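Local structure of putative branched-chain amino acid transport system substrate-binding protein (Rhodopseudomonas palustris, 3TX6) at residues Pro116-Ile121 with Tyr341-Arg346; Lys124-His129 with Leu218-His223; Met243-Val248 with Ser347-Thr352; Met249-Gln254 with Asn278-Phe283. The protein is probably the periplasmic solute-binding component of an ABC transporter, binding lignin-derived aromatic acids such as p-coumarate and related compounds. One frame throughout, in Å; residues are numbered along the deposited sequence. Where two conformers were deposited one is given.

Overall arrangement
The chain first leaves strand 112-114 through residues 116-121, which wait some 220 residues for their partner, the loop 341-346 of contact 1. Within that long loop, helix 119-130 meets strand 218-221 in contact 2, closing a smaller loop of its own. Strand 242-245 follows in the same sheet, and the turn after it soon packs on the start of helix 282-304 in contact 4. Contact 3 pairs strand 242-245 with strand 349-354; it encloses contact 4, follows contact 2 in series and crosses contact 1. Contacts 1, 2 and 4 touch the bound 3-(4-hydroxy-phenyl)pyruvic acid, and Gln117 and Gln282 join contacts 1 and 4 directly.

Contact 1. Residues Pro116-Ile121 with Tyr341-Arg346; sequences PQPIPI and YGLDDR. With ENO (3-(4-hydroxy-phenyl)pyruvic acid), chain D.
Pro118 lies flat over the phenol ring of Tyr341, the two side chains running past each other in opposite directions. Its CB stands above the middle of the ring, 3.7 Å from the Tyr341 centroid and only 12° off the normal, a CH-pi contact. The rim of the same ring is met in its plane by a backbone oxygen, Pro116 O, 3.2 Å from Tyr341 CD2. At the far end, one water accepts from Ile119 N and donates to Tyr341 OH, while the hydroxyl is also hydrogen-bonded to Leu102 O, so the ring is fixed both over its face and at its tip. An alanine in place of Tyr341 is likely to open a gap beneath Pro118 and leave the water at Ile119 N without its second anchor. Further along, Leu343 crosses Gln117 at a slant, its CD1 3.9 Å from Gln117 CA. Ile121, with CG1 anti to its carbonyl carbon (chi1 -70°), reaches out with CD1 to 3.4 Å from Leu343 O. Beyond the interface Asp344 binds Arg346 side-on through NE and NH1, and Asp344 OD1 also takes Arg346 N in an Asx turn. Pro116 CB lies 3.4 Å from the ligand's O3, and Pro118 is the N-cap residue of helix 119-130, an arrangement beside the ligand pocket that is consistent with the interlobe hinge of periplasmic binding proteins.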
# COMPACT_ATOMS: atom_id res chain seq x y z
N PRO A 116 0.82 -1.82 -3.74
CA PRO A 116 -0.41 -1.88 -2.91
C PRO A 116 -1.63 -2.30 -3.70
O PRO A 116 -1.75 -2.03 -4.90
CB PRO A 116 -0.55 -0.46 -2.38
CG PRO A 116 0.84 0.08 -2.41
CD PRO A 116 1.40 -0.48 -3.71
N GLN A 117 -2.55 -2.98 -3.01
CA GLN A 117 -3.79 -3.34 -3.60
C GLN A 117 -4.55 -2.09 -4.09
O GLN A 117 -4.60 -1.08 -3.40
CB GLN A 117 -4.67 -4.08 -2.60
CG GLN A 117 -4.10 -5.44 -2.16
CD GLN A 117 -3.00 -5.37 -1.11
OE1 GLN A 117 -2.69 -4.29 -0.61
NE2 GLN A 117 -2.44 -6.54 -0.73
N PRO A 118 -5.13 -2.17 -5.31
CA PRO A 118 -5.94 -1.06 -5.80
C PRO A 118 -7.16 -0.85 -4.96
O PRO A 118 -7.72 -1.81 -4.39
CB PRO A 118 -6.27 -1.48 -7.23
CG PRO A 118 -6.24 -2.95 -7.24
CD PRO A 118 -5.17 -3.32 -6.22
N ILE A 119 -7.54 0.40 -4.81
CA ILE A 119 -8.69 0.72 -3.98
C ILE A 119 -9.94 -0.12 -4.29
O ILE A 119 -10.55 -0.57 -3.34
CB ILE A 119 -8.97 2.23 -3.99
CG1 ILE A 119 -8.13 2.98 -2.94
CG2 ILE A 119 -10.45 2.56 -3.73
CD1 ILE A 119 -6.65 2.83 -3.11
N PRO A 120 -10.28 -0.38 -5.57
CA PRO A 120 -11.54 -1.15 -5.79
C PRO A 120 -11.51 -2.55 -5.25
O PRO A 120 -12.56 -3.05 -4.85
CB PRO A 120 -11.75 -1.07 -7.30
CG PRO A 120 -11.14 0.26 -7.64
CD PRO A 120 -9.89 0.33 -6.79
N ILE A 121 -10.35 -3.20 -5.19
CA ILE A 121 -10.27 -4.53 -4.62
C ILE A 121 -10.54 -4.46 -3.12
O ILE A 121 -11.27 -5.28 -2.55
CB ILE A 121 -8.93 -5.24 -4.97
CG1 ILE A 121 -8.85 -5.62 -6.47
CG2 ILE A 121 -8.65 -6.41 -4.02
CD1 ILE A 121 -7.54 -6.31 -6.92
N TYR A 341 -1.68 -2.55 -11.67
CA TYR A 341 -1.71 -3.16 -10.33
C TYR A 341 -1.59 -4.71 -10.39
O TYR A 341 -0.87 -5.31 -9.62
CB TYR A 341 -3.01 -2.80 -9.66
CG TYR A 341 -3.06 -1.40 -9.11
CD1 TYR A 341 -3.48 -0.32 -9.86
CD2 TYR A 341 -2.67 -1.17 -7.80
CE1 TYR A 341 -3.55 0.98 -9.30
CE2 TYR A 341 -2.75 0.08 -7.22
CZ TYR A 341 -3.19 1.16 -7.95
OH TYR A 341 -3.24 2.41 -7.35
N GLY A 342 -2.34 -5.36 -11.27
CA GLY A 342 -2.09 -6.74 -11.59
C GLY A 342 -2.57 -7.78 -10.62
O GLY A 342 -2.04 -8.88 -10.62
N LEU A 343 -3.50 -7.39 -9.74
CA LEU A 343 -3.89 -8.20 -8.61
C LEU A 343 -5.33 -8.69 -8.69
O LEU A 343 -6.16 -8.13 -9.42
CB LEU A 343 -3.67 -7.39 -7.31
CG LEU A 343 -2.21 -7.16 -6.91
CD1 LEU A 343 -2.10 -6.18 -5.72
CD2 LEU A 343 -1.50 -8.52 -6.65
N ASP A 344 -5.58 -9.75 -7.92
CA ASP A 344 -6.89 -10.37 -7.84
C ASP A 344 -7.23 -10.69 -6.38
O ASP A 344 -6.62 -10.14 -5.46
CB ASP A 344 -6.98 -11.56 -8.81
CG ASP A 344 -6.12 -12.79 -8.41
OD1 ASP A 344 -5.65 -12.91 -7.28
OD2 ASP A 344 -5.96 -13.69 -9.28
N ASP A 345 -8.22 -11.53 -6.17
CA ASP A 345 -8.67 -11.91 -4.83
C ASP A 345 -7.62 -12.50 -3.91
O ASP A 345 -7.77 -12.42 -2.68
CB ASP A 345 -9.85 -12.92 -4.91
CG ASP A 345 -11.14 -12.27 -5.31
OD1 ASP A 345 -11.15 -11.04 -5.57
OD2 ASP A 345 -12.18 -12.97 -5.34
N ARG A 346 -6.57 -13.08 -4.47
CA ARG A 346 -5.48 -13.59 -3.66
C ARG A 346 -4.73 -12.46 -2.92
O ARG A 346 -3.93 -12.78 -2.05
CB ARG A 346 -4.52 -14.45 -4.51
CG ARG A 346 -5.15 -15.76 -5.07
CD ARG A 346 -4.26 -16.42 -6.10
NE ARG A 346 -4.17 -15.63 -7.32
CZ ARG A 346 -3.45 -15.97 -8.38
NH1 ARG A 346 -3.46 -15.16 -9.43
NH2 ARG A 346 -2.74 -17.09 -8.41
O4 ENO D . -1.39 5.77 0.03
C9 ENO D . -0.18 3.02 1.64
C8 ENO D . -0.05 1.68 1.34
C7 ENO D . -1.16 0.83 1.29
C6 ENO D . -2.42 1.39 1.45
C5 ENO D . -2.57 2.74 1.77
C4 ENO D . -1.45 3.58 1.86
O3 ENO D . -0.97 -0.50 0.95
C3 ENO D . -1.59 5.02 2.27
C2 ENO D . -1.63 6.06 1.22
C1 ENO D . -1.83 7.43 1.66
O2 ENO D . -1.81 8.33 0.78
O1 ENO D . -2.02 7.71 2.88
O HOH W 1 -6.18 2.35 -6.44

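Contact 2. Residues Lys124-His129 with Leu218-His223; sequences KVLYEH and LIYQTH. With ENO (3-(4-hydroxy-phenyl)pyruvic acid), chain D.
His129 and Tyr220 are joined by a short hydrogen bond of 2.6 Å between His129 ND1 and Tyr220 OH, in which either group could be the donor. The hydroxyl lies at the edge of the imidazole, near its plane, and the two rings meet rim to rim with planes 63° apart. With CG anti to the backbone N (chi1 -174°), His129 swings its ring down from the helix to the sheet. Leu126, one turn earlier, approaches the tyrosine edge in plane, its CD2 3.8 Å from Tyr220 CD2, and its CD1 rests 3.7 Å from Gln221 O. A phenylalanine at Tyr220 would probably keep the packing on Leu126 but leave His129 ND1 without this partner. Around this core, Leu195 and Leu242 of the flanking strands touch the tyrosine, while Ala244 supports Leu126. Past the strand's end, His223 lays one ring face against the ligand phenyl, with ENO C6 over its centre, and His223 NE2 is hydrogen-bonded to Gln117 O. The helical segment 124-129 runs nearly antiparallel to strand 218-221, their axes 9.6 Å apart at 169°, a helix laid on the parallel part of a sheet as in the alpha/beta lobes of periplasmic binding proteins.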
# COMPACT_ATOMS: atom_id res chain seq x y z
N LYS A 124 -14.28 -3.50 -2.39
CA LYS A 124 -15.22 -4.62 -2.58
C LYS A 124 -15.27 -5.52 -1.37
O LYS A 124 -16.37 -5.93 -0.97
CB LYS A 124 -14.85 -5.43 -3.82
CG LYS A 124 -15.87 -6.51 -4.20
CD LYS A 124 -15.52 -7.17 -5.56
CE LYS A 124 -16.49 -8.29 -5.95
NZ LYS A 124 -16.22 -8.91 -7.30
N VAL A 125 -14.11 -5.82 -0.77
CA VAL A 125 -14.10 -6.74 0.37
C VAL A 125 -14.82 -6.10 1.56
O VAL A 125 -15.53 -6.75 2.32
CB VAL A 125 -12.69 -7.34 0.69
CG1 VAL A 125 -11.79 -6.41 1.53
CG2 VAL A 125 -12.84 -8.68 1.37
N LEU A 126 -14.68 -4.80 1.73
CA LEU A 126 -15.36 -4.11 2.81
C LEU A 126 -16.86 -4.01 2.58
O LEU A 126 -17.66 -4.26 3.49
CB LEU A 126 -14.80 -2.71 2.99
CG LEU A 126 -13.31 -2.58 3.39
CD1 LEU A 126 -12.88 -1.10 3.35
CD2 LEU A 126 -13.05 -3.21 4.75
N TYR A 127 -17.25 -3.63 1.37
CA TYR A 127 -18.68 -3.47 1.06
C TYR A 127 -19.41 -4.84 1.09
O TYR A 127 -20.57 -4.90 1.47
CB TYR A 127 -18.94 -2.76 -0.27
CG TYR A 127 -18.05 -1.55 -0.55
CD1 TYR A 127 -17.67 -0.70 0.46
CD2 TYR A 127 -17.61 -1.26 -1.84
CE1 TYR A 127 -16.82 0.36 0.23
CE2 TYR A 127 -16.77 -0.18 -2.09
CZ TYR A 127 -16.37 0.61 -1.04
OH TYR A 127 -15.53 1.69 -1.21
N GLU A 128 -18.75 -5.89 0.65
CA GLU A 128 -19.33 -7.24 0.70
C GLU A 128 -19.69 -7.57 2.13
O GLU A 128 -20.77 -8.09 2.38
CB GLU A 128 -18.40 -8.32 0.14
CG GLU A 128 -18.35 -8.34 -1.39
CD GLU A 128 -17.31 -9.31 -1.97
OE1 GLU A 128 -16.43 -9.79 -1.21
OE2 GLU A 128 -17.39 -9.60 -3.20
N HIS A 129 -18.76 -7.32 3.05
CA HIS A 129 -19.02 -7.52 4.45
C HIS A 129 -20.15 -6.69 4.96
O HIS A 129 -21.01 -7.21 5.71
CB HIS A 129 -17.77 -7.27 5.26
CG HIS A 129 -17.92 -7.59 6.70
ND1 HIS A 129 -18.39 -6.70 7.59
CD2 HIS A 129 -17.65 -8.77 7.40
CE1 HIS A 129 -18.44 -7.30 8.82
NE2 HIS A 129 -17.95 -8.54 8.69
N LEU A 218 -20.97 -0.30 12.73
CA LEU A 218 -19.73 -0.90 12.27
C LEU A 218 -18.79 0.17 11.69
O LEU A 218 -19.23 1.08 10.99
CB LEU A 218 -19.98 -2.06 11.29
CG LEU A 218 -20.69 -3.33 11.81
CD1 LEU A 218 -20.86 -4.39 10.72
CD2 LEU A 218 -19.90 -3.91 13.00
N ILE A 219 -17.50 0.08 12.03
CA ILE A 219 -16.48 0.96 11.39
C ILE A 219 -15.51 0.15 10.55
O ILE A 219 -15.06 -0.99 10.95
CB ILE A 219 -15.66 1.74 12.44
CG1 ILE A 219 -16.57 2.61 13.30
CG2 ILE A 219 -14.55 2.59 11.78
CD1 ILE A 219 -15.88 3.23 14.54
N TYR A 220 -15.25 0.70 9.35
CA TYR A 220 -14.45 0.04 8.35
C TYR A 220 -13.23 0.89 8.06
O TYR A 220 -13.30 2.15 7.96
CB TYR A 220 -15.29 -0.19 7.07
CG TYR A 220 -16.39 -1.26 7.23
CD1 TYR A 220 -17.62 -1.00 7.88
CD2 TYR A 220 -16.19 -2.52 6.75
CE1 TYR A 220 -18.57 -2.01 8.05
CE2 TYR A 220 -17.16 -3.53 6.90
CZ TYR A 220 -18.35 -3.27 7.55
OH TYR A 220 -19.29 -4.30 7.66
N GLN A 221 -12.11 0.20 7.94
CA GLN A 221 -10.81 0.86 7.73
C GLN A 221 -10.20 0.34 6.45
O GLN A 221 -10.37 -0.87 6.11
CB GLN A 221 -9.82 0.65 8.89
CG GLN A 221 -10.18 1.36 10.19
CD GLN A 221 -9.83 2.84 10.21
OE1 GLN A 221 -9.07 3.31 9.35
NE2 GLN A 221 -10.33 3.58 11.20
N THR A 222 -9.44 1.24 5.79
CA THR A 222 -8.68 0.86 4.62
C THR A 222 -7.36 0.18 4.95
O THR A 222 -6.94 0.11 6.10
CB THR A 222 -8.36 2.09 3.75
OG1 THR A 222 -7.34 2.92 4.34
CG2 THR A 222 -9.62 2.94 3.46
N HIS A 223 -6.70 -0.30 3.89
CA HIS A 223 -5.42 -0.98 4.04
C HIS A 223 -4.30 -0.04 4.42
O HIS A 223 -3.24 -0.50 4.82
CB HIS A 223 -5.08 -1.87 2.83
CG HIS A 223 -5.14 -1.17 1.48
ND1 HIS A 223 -6.05 -0.23 1.15
CD2 HIS A 223 -4.44 -1.47 0.30
CE1 HIS A 223 -5.86 0.10 -0.18
NE2 HIS A 223 -4.88 -0.65 -0.67
O4 ENO D . -1.39 5.77 0.03
C9 ENO D . -0.18 3.02 1.64
C8 ENO D . -0.05 1.68 1.34
C7 ENO D . -1.16 0.83 1.29
C6 ENO D . -2.42 1.39 1.45
C5 ENO D . -2.57 2.74 1.77
C4 ENO D . -1.45 3.58 1.86
O3 ENO D . -0.97 -0.50 0.95
C3 ENO D . -1.59 5.02 2.27
C2 ENO D . -1.63 6.06 1.22
C1 ENO D . -1.83 7.43 1.66
O2 ENO D . -1.81 8.33 0.78
O1 ENO D . -2.02 7.71 2.88

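Contact 3. Residues Met243-Val248 with Ser347-Thr352; sequences MASGPV and SRILLT. With SO4 (sulfate ion), chain B.
Met243 (a selenomethionine) and Leu351, then Ser245 and Ile349, form antiparallel hydrogen-bonded pairs, with Ala244 and Leu350 as the non-hydrogen-bonded pair between them, on strands whose short axes lie 136° apart. Both bonds of each ring are made. Leu351 N to Met243 O is 2.8 Å and almost straight, and Ile349 N reaches Ser245 O at 2.9 Å, where Arg348 CA adds a CA-H...O contact to the same oxygen. The residues Met243, Ser245, Ile349 and Leu351 share one face of the sheet. There Leu351, whose CG stands anti to the carbonyl carbon (chi1 -64°), brings CD1 alongside the serine, 3.5 Å from Ser245 CB. Ser245 OG also touches that methyl, but spends its hydrogen bond on Gly246 O at 2.7 Å, closing its polar end on the next peptide. Ile349 CG2 lies 4.1 Å from Pro247 CB, and the other rim of that proline ring, Pro247 CD, sits 3.3 Å from Ser347 O, where the pairing gives way to a turn. On the opposite face Leu350 folds CD1 back to Met243 O. The far end of Arg348 leads away from the strand pair: NH1 and NH2 grip a sulfate, probably from the crystallisation liquor, at the edge of the guanidinium. Helix 119-130 lies against the face carrying Ala244 and Leu350, through Met122 and His129, while Tyr358 of strand 357-360 touches Met243 and Leu351. Strand 242-245 thus hydrogen-bonds to Gln221 of strand 218-221 on one side and to strand 349-354 on the other, and Gln282 of helix 282-304 binds Gly246 N just past its end.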
# COMPACT_ATOMS: atom_id res chain seq x y z
N MSE A 243 -11.26 -4.37 8.50
CA MSE A 243 -10.11 -3.69 7.89
C MSE A 243 -9.67 -4.50 6.73
O MSE A 243 -9.47 -5.73 6.85
CB MSE A 243 -9.00 -3.55 8.93
CG MSE A 243 -7.75 -3.06 8.22
SE MSE A 243 -6.25 -2.87 9.43
CE MSE A 243 -6.96 -1.66 10.84
N ALA A 244 -9.55 -3.85 5.57
CA ALA A 244 -9.00 -4.50 4.38
C ALA A 244 -7.50 -4.59 4.60
O ALA A 244 -6.88 -3.64 5.10
CB ALA A 244 -9.31 -3.70 3.11
N SER A 245 -6.93 -5.75 4.28
CA SER A 245 -5.50 -5.98 4.48
C SER A 245 -4.99 -6.87 3.40
O SER A 245 -5.70 -7.71 2.89
CB SER A 245 -5.31 -6.70 5.80
OG SER A 245 -4.00 -6.97 6.08
N GLY A 246 -3.72 -6.71 3.07
CA GLY A 246 -3.01 -7.73 2.36
C GLY A 246 -2.89 -8.98 3.22
O GLY A 246 -2.95 -8.92 4.45
N PRO A 247 -2.67 -10.13 2.58
CA PRO A 247 -2.59 -11.43 3.25
C PRO A 247 -1.36 -11.60 4.12
O PRO A 247 -1.28 -12.54 4.92
CB PRO A 247 -2.66 -12.43 2.11
CG PRO A 247 -2.23 -11.68 0.90
CD PRO A 247 -2.70 -10.27 1.11
N VAL A 248 -0.38 -10.73 3.95
CA VAL A 248 0.85 -10.79 4.76
C VAL A 248 0.54 -10.65 6.23
O VAL A 248 1.35 -11.02 7.07
CB VAL A 248 1.89 -9.68 4.37
CG1 VAL A 248 1.46 -8.27 4.84
CG2 VAL A 248 3.30 -10.09 4.85
N SER A 347 -4.99 -11.19 -3.26
CA SER A 347 -4.27 -10.07 -2.70
C SER A 347 -4.92 -9.44 -1.49
O SER A 347 -4.42 -8.45 -0.99
CB SER A 347 -4.04 -8.96 -3.72
OG SER A 347 -5.26 -8.24 -4.06
N ARG A 348 -6.01 -9.99 -0.99
CA ARG A 348 -6.62 -9.43 0.19
C ARG A 348 -7.33 -10.40 1.10
O ARG A 348 -7.82 -11.42 0.69
CB ARG A 348 -7.58 -8.33 -0.17
CG ARG A 348 -8.98 -8.76 -0.56
CD ARG A 348 -9.10 -9.53 -1.86
NE ARG A 348 -10.48 -9.93 -2.04
CZ ARG A 348 -11.10 -10.94 -1.43
NH1 ARG A 348 -10.48 -11.76 -0.60
NH2 ARG A 348 -12.36 -11.17 -1.73
N ILE A 349 -7.34 -10.01 2.35
CA ILE A 349 -8.11 -10.69 3.38
C ILE A 349 -8.81 -9.61 4.14
O ILE A 349 -8.51 -8.42 3.99
CB ILE A 349 -7.25 -11.53 4.32
CG1 ILE A 349 -6.24 -10.64 5.13
CG2 ILE A 349 -6.51 -12.61 3.55
CD1 ILE A 349 -5.45 -11.43 6.15
N LEU A 350 -9.74 -10.03 4.99
CA LEU A 350 -10.44 -9.09 5.81
C LEU A 350 -10.05 -9.38 7.26
O LEU A 350 -10.06 -10.55 7.71
CB LEU A 350 -11.94 -9.29 5.65
CG LEU A 350 -12.86 -8.26 6.36
CD1 LEU A 350 -12.71 -6.82 5.88
CD2 LEU A 350 -14.33 -8.69 6.23
N LEU A 351 -9.67 -8.33 7.96
CA LEU A 351 -9.26 -8.43 9.39
C LEU A 351 -10.25 -7.80 10.27
O LEU A 351 -10.93 -6.80 9.93
CB LEU A 351 -7.94 -7.71 9.65
CG LEU A 351 -6.67 -8.23 8.98
CD1 LEU A 351 -5.49 -7.31 9.28
CD2 LEU A 351 -6.49 -9.67 9.42
N THR A 352 -10.35 -8.36 11.48
CA THR A 352 -10.98 -7.64 12.55
C THR A 352 -9.99 -7.58 13.73
O THR A 352 -8.89 -8.13 13.65
CB THR A 352 -12.36 -8.26 12.91
OG1 THR A 352 -13.08 -7.38 13.74
CG2 THR A 352 -12.22 -9.66 13.58
S SO4 B . -13.20 -13.98 0.47
O1 SO4 B . -14.34 -13.03 0.50
O2 SO4 B . -12.11 -13.52 1.38
O3 SO4 B . -13.66 -15.32 0.91
O4 SO4 B . -12.69 -14.09 -0.92

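Contact 4. Residues Met249-Gln254 with Asn278-Phe283; sequences MDPEGQ and NSRSQF. With ENO (3-(4-hydroxy-phenyl)pyruvic acid), chain D.
Two irregular pieces of backbone, Met249-Glu252 and Arg280-Gln282, run 127° apart and come nearest at Met249 and Ser281, with CA atoms 6.5 Å apart. Arg280 spans the gap. Its guanidinium meets the carboxylate of Glu252 end-on and nearly coplanar, the planes 6° apart: NH1 bonds OE1 and NH2 bonds OE2 of Glu252, both at 2.9 Å and each on a syn lone pair. Arg280 NH1 has a second acceptor in Met249 O, 3.1 Å away, which it reaches from well above the carbonyl plane. Arg280 NE is taken by Glu272 of helix 261-275, so two acidic residues share this one positive charge. The segment 249-254 is braced by an Asx motif, Asp250 OD1 accepting from Gly253 N, while Ser281 is the N-cap residue of helix 282-304, its OG bonded to Ala284 N. The selenium of Met249, a selenomethionine, is folded by bends at chi2 and chi3 against Ser281 CA at 3.8 Å. On the cleft side, Gln282 NE2 donates a nearly straight bond of 3.0 Å to ENO O3 and also reaches Gln117 OE1. Phe283 turns its ring edge to the ligand, CE1 lying 3.8 Å from ENO C8.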
# COMPACT_ATOMS: atom_id res chain seq x y z
N MSE A 249 -0.60 -10.09 6.56
CA MSE A 249 -0.91 -9.93 7.96
C MSE A 249 -1.23 -11.26 8.62
O MSE A 249 -1.15 -11.37 9.85
CB MSE A 249 -2.04 -8.95 8.16
CG MSE A 249 -1.62 -7.52 7.83
SE MSE A 249 -0.23 -6.78 9.01
CE MSE A 249 -1.44 -6.38 10.52
N ASP A 250 -1.57 -12.29 7.84
CA ASP A 250 -1.81 -13.63 8.42
C ASP A 250 -1.43 -14.78 7.51
O ASP A 250 -2.29 -15.51 7.05
CB ASP A 250 -3.29 -13.73 8.83
CG ASP A 250 -3.64 -14.99 9.60
OD1 ASP A 250 -2.75 -15.67 10.11
OD2 ASP A 250 -4.85 -15.30 9.68
N PRO A 251 -0.11 -15.01 7.30
CA PRO A 251 0.27 -16.15 6.50
C PRO A 251 -0.07 -17.49 7.18
O PRO A 251 -0.37 -18.50 6.51
CB PRO A 251 1.79 -15.99 6.34
CG PRO A 251 2.00 -14.53 6.53
CD PRO A 251 1.03 -14.13 7.59
N GLU A 252 -0.03 -17.50 8.49
CA GLU A 252 -0.37 -18.68 9.28
C GLU A 252 -1.79 -19.19 8.95
O GLU A 252 -2.04 -20.41 8.98
CB GLU A 252 -0.26 -18.38 10.79
CG GLU A 252 1.14 -18.01 11.28
CD GLU A 252 1.50 -16.54 11.18
OE1 GLU A 252 0.77 -15.73 10.57
OE2 GLU A 252 2.56 -16.20 11.70
N GLY A 253 -2.71 -18.27 8.68
CA GLY A 253 -4.11 -18.59 8.42
C GLY A 253 -4.35 -19.04 6.98
O GLY A 253 -5.44 -19.49 6.65
N GLN A 254 -3.34 -18.89 6.11
CA GLN A 254 -3.47 -19.28 4.72
C GLN A 254 -3.26 -20.79 4.58
O GLN A 254 -2.54 -21.42 5.37
CB GLN A 254 -2.48 -18.51 3.83
CG GLN A 254 -2.68 -17.00 3.84
CD GLN A 254 -1.54 -16.25 3.16
OE1 GLN A 254 -0.93 -16.78 2.24
NE2 GLN A 254 -1.20 -15.07 3.66
N ASN A 278 4.64 -9.82 16.27
CA ASN A 278 3.56 -8.98 15.72
C ASN A 278 3.96 -7.59 15.23
O ASN A 278 3.12 -6.70 15.14
CB ASN A 278 2.43 -8.86 16.70
CG ASN A 278 1.49 -9.98 16.54
OD1 ASN A 278 1.29 -10.72 17.46
ND2 ASN A 278 0.95 -10.16 15.31
N SER A 279 5.21 -7.46 14.84
CA SER A 279 5.66 -6.25 14.19
C SER A 279 5.47 -6.27 12.67
O SER A 279 5.81 -5.30 12.03
CB SER A 279 7.12 -5.89 14.53
OG SER A 279 8.01 -6.92 14.16
N ARG A 280 4.89 -7.34 12.13
CA ARG A 280 4.56 -7.40 10.69
C ARG A 280 3.68 -6.21 10.32
O ARG A 280 2.92 -5.70 11.14
CB ARG A 280 3.82 -8.68 10.41
CG ARG A 280 2.45 -8.80 11.12
CD ARG A 280 1.83 -10.18 11.02
NE ARG A 280 2.66 -11.19 11.65
CZ ARG A 280 2.39 -12.50 11.61
NH1 ARG A 280 1.29 -12.92 10.99
NH2 ARG A 280 3.22 -13.37 12.20
N SER A 281 3.75 -5.81 9.06
CA SER A 281 2.92 -4.74 8.52
C SER A 281 2.61 -4.93 7.05
O SER A 281 3.37 -5.53 6.29
CB SER A 281 3.52 -3.35 8.76
OG SER A 281 4.73 -3.20 8.05
N GLN A 282 1.50 -4.32 6.67
CA GLN A 282 1.14 -4.03 5.27
C GLN A 282 2.31 -3.43 4.52
O GLN A 282 2.56 -3.78 3.37
CB GLN A 282 -0.04 -3.05 5.28
CG GLN A 282 -0.58 -2.59 3.93
CD GLN A 282 -1.39 -3.62 3.17
OE1 GLN A 282 -1.71 -4.70 3.69
NE2 GLN A 282 -1.75 -3.26 1.94
N PHE A 283 3.00 -2.52 5.18
CA PHE A 283 3.95 -1.60 4.50
C PHE A 283 5.31 -2.25 4.25
O PHE A 283 5.86 -2.19 3.12
CB PHE A 283 4.05 -0.31 5.33
CG PHE A 283 2.69 0.19 5.70
CD1 PHE A 283 1.83 0.59 4.71
CD2 PHE A 283 2.22 0.16 7.02
CE1 PHE A 283 0.53 0.93 5.00
CE2 PHE A 283 0.91 0.53 7.32
CZ PHE A 283 0.06 0.93 6.30
O4 ENO D . -1.39 5.77 0.03
C9 ENO D . -0.18 3.02 1.64
C8 ENO D . -0.05 1.68 1.34
C7 ENO D . -1.16 0.83 1.29
C6 ENO D . -2.42 1.39 1.45
C5 ENO D . -2.57 2.74 1.77
C4 ENO D . -1.45 3.58 1.86
O3 ENO D . -0.97 -0.50 0.95
C3 ENO D . -1.59 5.02 2.27
C2 ENO D . -1.63 6.06 1.22
C1 ENO D . -1.83 7.43 1.66
O2 ENO D . -1.81 8.33 0.78
O1 ENO D . -2.02 7.71 2.88